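Local atomic coordinates of putative oxidoreductase (Magnetospirillum magnetotacticum, PDB entry 3C1A), a protein that probably catalyses an NAD(P)-dependent oxidation or reduction, using a Rossmann-fold domain to bind the nucleotide. Residues W172-L181 and L213-L224. Sequence-based numbering, arbitrary orientation.
Sequences WGAHDVSMVL and LAFSTVEAHIRL
D176 OD2 and the backbone O of R223 are joined through one water, which donates to both: it lies 2.6 Å from D176 OD2 and 2.7 Å from R223 O. This bridge is the polar link between helix 172-181 and the hairpin strand 218-224. The other carboxylate oxygen, OD1, bonds to a bound tetraethylene glycol, probably from the crystallisation liquor, so each oxygen of the group has a partner. Most of the remaining contact is apolar. With CG beside the backbone N (chi1 -58°), the D176 side chain runs alongside that of L224 with the opposite heading, bringing OD2 to 3.6 Å from L224 CD2, while its CB meets I222 CG2. The other methyl of L224, CD1, rests against the backbone of G173, 3.8 Å from its CA. I222 CD1 touches CG2 of both V177 and V180, crossing V177 at about a right angle and meeting V180 tip to tip. V180 is the hub further along: its CG1, anti to the backbone N (chi1 179°), packs 3.5 Å from A220 CB and reaches L213 CD2 and the F215 ring, with 3.7 Å to F215 CE1. L181 CD2 comes to the edge of that same ring, 4.3 Å from F215 CZ. The axes of segments 172-181 and 218-224 approach to 9.2 Å at 159°, nearly antiparallel, so the helix lies along the strand on one face of the C-terminal domain's mixed sheet. Apolar packing thus supplies most of the interface, whereas the water at one end gives OD2 of the buried residue D176 a donor without a direct helix-to-strand bond and probably helps fix the carboxylate's orientation.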
loop_
_atom_site.group_PDB
_atom_site.type_symbol
_atom_site.label_atom_id
_atom_site.label_comp_id
_atom_site.label_asym_id
_atom_site.label_seq_id
_atom_site.Cartn_x
_atom_site.Cartn_y
_atom_site.Cartn_z
ATOM N N TRP A 172 -7.734 -3.953 2.906
ATOM C CA TRP A 172 -6.811 -5.023 2.519
ATOM C C TRP A 172 -6.683 -5.119 1.016
ATOM O O TRP A 172 -5.628 -5.376 0.517
ATOM C CB TRP A 172 -7.273 -6.383 3.052
ATOM C CG TRP A 172 -7.430 -6.486 4.543
ATOM C CD1 TRP A 172 -7.511 -5.459 5.458
ATOM C CD2 TRP A 172 -7.579 -7.700 5.298
ATOM N NE1 TRP A 172 -7.674 -5.974 6.731
ATOM C CE2 TRP A 172 -7.723 -7.339 6.659
ATOM C CE3 TRP A 172 -7.574 -9.050 4.964
ATOM C CZ2 TRP A 172 -7.869 -8.286 7.666
ATOM C CZ3 TRP A 172 -7.736 -9.974 5.961
ATOM C CH2 TRP A 172 -7.905 -9.594 7.288
ATOM N N GLY A 173 -7.771 -4.907 0.279
ATOM C CA GLY A 173 -7.733 -5.058 -1.180
ATOM C C GLY A 173 -6.788 -4.107 -1.905
ATOM O O GLY A 173 -6.124 -4.507 -2.861
ATOM N N ALA A 174 -6.700 -2.857 -1.448
ATOM C CA ALA A 174 -5.798 -1.890 -2.062
ATOM C C ALA A 174 -4.352 -2.422 -1.977
ATOM O O ALA A 174 -3.539 -2.236 -2.875
ATOM C CB ALA A 174 -5.943 -0.472 -1.388
ATOM N N HIS A 175 -4.058 -3.149 -0.934
ATOM C CA HIS A 175 -2.686 -3.671 -0.764
ATOM C C HIS A 175 -2.349 -4.692 -1.905
ATOM O O HIS A 175 -1.291 -4.623 -2.558
ATOM C CB HIS A 175 -2.580 -4.284 0.605
ATOM C CG HIS A 175 -1.230 -4.821 0.915
ATOM N ND1 HIS A 175 -0.116 -4.019 0.992
ATOM C CD2 HIS A 175 -0.807 -6.090 1.145
ATOM C CE1 HIS A 175 0.942 -4.771 1.272
ATOM N NE2 HIS A 175 0.552 -6.034 1.359
ATOM N N ASP A 176 -3.293 -5.585 -2.196
ATOM C CA ASP A 176 -3.085 -6.620 -3.220
ATOM C C ASP A 176 -3.451 -6.146 -4.635
ATOM O O ASP A 176 -2.853 -6.596 -5.583
ATOM C CB ASP A 176 -3.812 -7.916 -2.816
ATOM C CG ASP A 176 -3.338 -8.448 -1.459
ATOM O OD1 ASP A 176 -2.134 -8.317 -1.155
ATOM O OD2 ASP A 176 -4.155 -8.956 -0.673
ATOM N N VAL A 177 -4.416 -5.256 -4.796
ATOM C CA VAL A 177 -4.687 -4.734 -6.119
ATOM C C VAL A 177 -3.475 -3.955 -6.695
ATOM O O VAL A 177 -3.101 -4.143 -7.880
ATOM C CB VAL A 177 -5.998 -3.912 -6.164
ATOM C CG1 VAL A 177 -6.123 -3.259 -7.493
ATOM C CG2 VAL A 177 -7.158 -4.814 -5.823
ATOM N N SER A 178 -2.790 -3.181 -5.833
ATOM C CA SER A 178 -1.575 -2.452 -6.220
ATOM C C SER A 178 -0.505 -3.393 -6.772
ATOM O O SER A 178 0.183 -3.070 -7.750
ATOM C CB SER A 178 -1.003 -1.640 -5.036
ATOM O OG SER A 178 -0.679 -2.444 -3.924
HETATM N N MSE A 179 -0.377 -4.549 -6.137
HETATM C CA MSE A 179 0.616 -5.546 -6.517
HETATM C C MSE A 179 0.279 -6.133 -7.901
HETATM O O MSE A 179 1.138 -6.179 -8.795
HETATM C CB MSE A 179 0.693 -6.612 -5.428
HETATM C CG MSE A 179 1.657 -7.727 -5.695
HETATM SE SE MSE A 179 0.877 -9.186 -6.727
HETATM C CE MSE A 179 -0.263 -9.895 -5.398
ATOM N N VAL A 180 -0.983 -6.503 -8.106
ATOM C CA VAL A 180 -1.421 -7.063 -9.385
ATOM C C VAL A 180 -1.269 -6.073 -10.559
ATOM O O VAL A 180 -0.651 -6.404 -11.568
ATOM C CB VAL A 180 -2.830 -7.641 -9.282
ATOM C CG1 VAL A 180 -3.277 -8.189 -10.612
ATOM C CG2 VAL A 180 -2.871 -8.807 -8.247
ATOM N N LEU A 181 -1.768 -4.853 -10.400
ATOM C CA LEU A 181 -1.558 -3.789 -11.395
ATOM C C LEU A 181 -0.085 -3.459 -11.648
ATOM O O LEU A 181 0.311 -3.232 -12.806
ATOM C CB LEU A 181 -2.325 -2.527 -11.041
ATOM C CG LEU A 181 -3.847 -2.562 -10.817
ATOM C CD1 LEU A 181 -4.434 -1.146 -10.537
ATOM C CD2 LEU A 181 -4.600 -3.197 -11.965
ATOM N N LEU A 213 -9.630 -10.374 -11.330
ATOM C CA LEU A 213 -9.211 -9.335 -12.274
ATOM C C LEU A 213 -8.682 -10.045 -13.499
ATOM O O LEU A 213 -7.748 -10.833 -13.386
ATOM C CB LEU A 213 -8.078 -8.486 -11.671
ATOM C CG LEU A 213 -8.400 -7.444 -10.577
ATOM C CD1 LEU A 213 -9.173 -8.038 -9.427
ATOM C CD2 LEU A 213 -7.123 -6.758 -10.067
ATOM N N ALA A 214 -9.304 -9.808 -14.659
ATOM C CA ALA A 214 -8.901 -10.468 -15.907
ATOM C C ALA A 214 -8.046 -9.569 -16.790
ATOM O O ALA A 214 -8.346 -8.388 -17.020
ATOM C CB ALA A 214 -10.151 -10.978 -16.685
ATOM N N PHE A 215 -6.957 -10.142 -17.278
ATOM C CA PHE A 215 -6.018 -9.454 -18.153
ATOM C C PHE A 215 -5.852 -10.319 -19.386
ATOM O O PHE A 215 -4.986 -11.171 -19.449
ATOM C CB PHE A 215 -4.683 -9.310 -17.477
ATOM C CG PHE A 215 -4.729 -8.512 -16.223
ATOM C CD1 PHE A 215 -4.999 -9.121 -15.005
ATOM C CD2 PHE A 215 -4.438 -7.155 -16.251
ATOM C CE1 PHE A 215 -5.038 -8.392 -13.838
ATOM C CE2 PHE A 215 -4.452 -6.415 -15.082
ATOM C CZ PHE A 215 -4.758 -7.042 -13.866
ATOM N N SER A 216 -6.715 -10.063 -20.350
ATOM C CA SER A 216 -6.939 -10.921 -21.502
ATOM C C SER A 216 -7.132 -12.355 -21.032
ATOM O O SER A 216 -8.163 -12.646 -20.394
ATOM C CB SER A 216 -5.833 -10.730 -22.525
ATOM O OG SER A 216 -5.899 -9.402 -23.015
ATOM N N THR A 217 -6.161 -13.235 -21.289
ATOM C CA THR A 217 -6.309 -14.649 -20.936
ATOM C C THR A 217 -5.752 -15.025 -19.542
ATOM O O THR A 217 -5.718 -16.217 -19.181
ATOM C CB THR A 217 -5.625 -15.545 -21.982
ATOM O OG1 THR A 217 -4.208 -15.305 -21.966
ATOM C CG2 THR A 217 -6.202 -15.268 -23.380
ATOM N N VAL A 218 -5.337 -14.028 -18.759
ATOM C CA VAL A 218 -4.654 -14.286 -17.494
ATOM C C VAL A 218 -5.551 -13.716 -16.405
ATOM O O VAL A 218 -5.964 -12.556 -16.507
ATOM C CB VAL A 218 -3.273 -13.578 -17.451
ATOM C CG1 VAL A 218 -2.621 -13.685 -16.069
ATOM C CG2 VAL A 218 -2.356 -14.107 -18.524
ATOM N N GLU A 219 -5.862 -14.520 -15.389
ATOM C CA GLU A 219 -6.642 -14.028 -14.243
ATOM C C GLU A 219 -5.798 -13.934 -13.007
ATOM O O GLU A 219 -4.910 -14.762 -12.793
ATOM C CB GLU A 219 -7.833 -14.923 -13.944
ATOM C CG GLU A 219 -8.923 -14.793 -14.958
ATOM C CD GLU A 219 -10.192 -15.451 -14.530
ATOM O OE1 GLU A 219 -10.128 -16.386 -13.704
ATOM O OE2 GLU A 219 -11.261 -15.015 -15.014
ATOM N N ALA A 220 -6.084 -12.896 -12.217
ATOM C CA ALA A 220 -5.523 -12.687 -10.882
ATOM C C ALA A 220 -6.675 -12.889 -9.938
ATOM O O ALA A 220 -7.748 -12.295 -10.133
ATOM C CB ALA A 220 -4.949 -11.275 -10.722
ATOM N N HIS A 221 -6.511 -13.785 -8.980
ATOM C CA HIS A 221 -7.509 -14.044 -7.923
ATOM C C HIS A 221 -6.925 -13.602 -6.579
ATOM O O HIS A 221 -5.876 -14.094 -6.108
ATOM C CB HIS A 221 -7.918 -15.514 -7.827
ATOM C CG HIS A 221 -8.484 -16.081 -9.098
ATOM N ND1 HIS A 221 -7.880 -17.110 -9.782
ATOM C CD2 HIS A 221 -9.596 -15.770 -9.804
ATOM C CE1 HIS A 221 -8.586 -17.403 -10.858
ATOM N NE2 HIS A 221 -9.638 -16.609 -10.893
ATOM N N ILE A 222 -7.610 -12.662 -5.962
ATOM C CA ILE A 222 -7.161 -12.061 -4.722
ATOM C C ILE A 222 -8.117 -12.432 -3.614
ATOM O O ILE A 222 -9.236 -11.949 -3.595
ATOM C CB ILE A 222 -7.150 -10.530 -4.855
ATOM C CG1 ILE A 222 -6.115 -10.084 -5.901
ATOM C CG2 ILE A 222 -7.030 -9.813 -3.491
ATOM C CD1 ILE A 222 -6.248 -8.551 -6.278
ATOM N N ARG A 223 -7.671 -13.269 -2.693
ATOM C CA ARG A 223 -8.522 -13.677 -1.571
ATOM C C ARG A 223 -8.229 -12.855 -0.296
ATOM O O ARG A 223 -7.081 -12.732 0.126
ATOM C CB ARG A 223 -8.389 -15.171 -1.298
ATOM C CG ARG A 223 -9.499 -15.722 -0.378
ATOM C CD ARG A 223 -9.093 -16.989 0.328
ATOM N NE ARG A 223 -10.115 -17.406 1.281
ATOM C CZ ARG A 223 -9.906 -18.267 2.277
ATOM N NH1 ARG A 223 -8.722 -18.853 2.458
ATOM N NH2 ARG A 223 -10.913 -18.573 3.091
ATOM N N LEU A 224 -9.308 -12.293 0.265
ATOM C CA LEU A 224 -9.338 -11.525 1.516
ATOM C C LEU A 224 -10.370 -12.175 2.458
ATOM O O LEU A 224 -11.576 -12.245 2.127
ATOM C CB LEU A 224 -9.760 -10.072 1.275
ATOM C CG LEU A 224 -9.224 -9.343 0.036
ATOM C CD1 LEU A 224 -9.949 -7.997 -0.242
ATOM C CD2 LEU A 224 -7.694 -9.159 0.145
HETATM O O HOH W 1 -4.909 -11.405 -0.870
#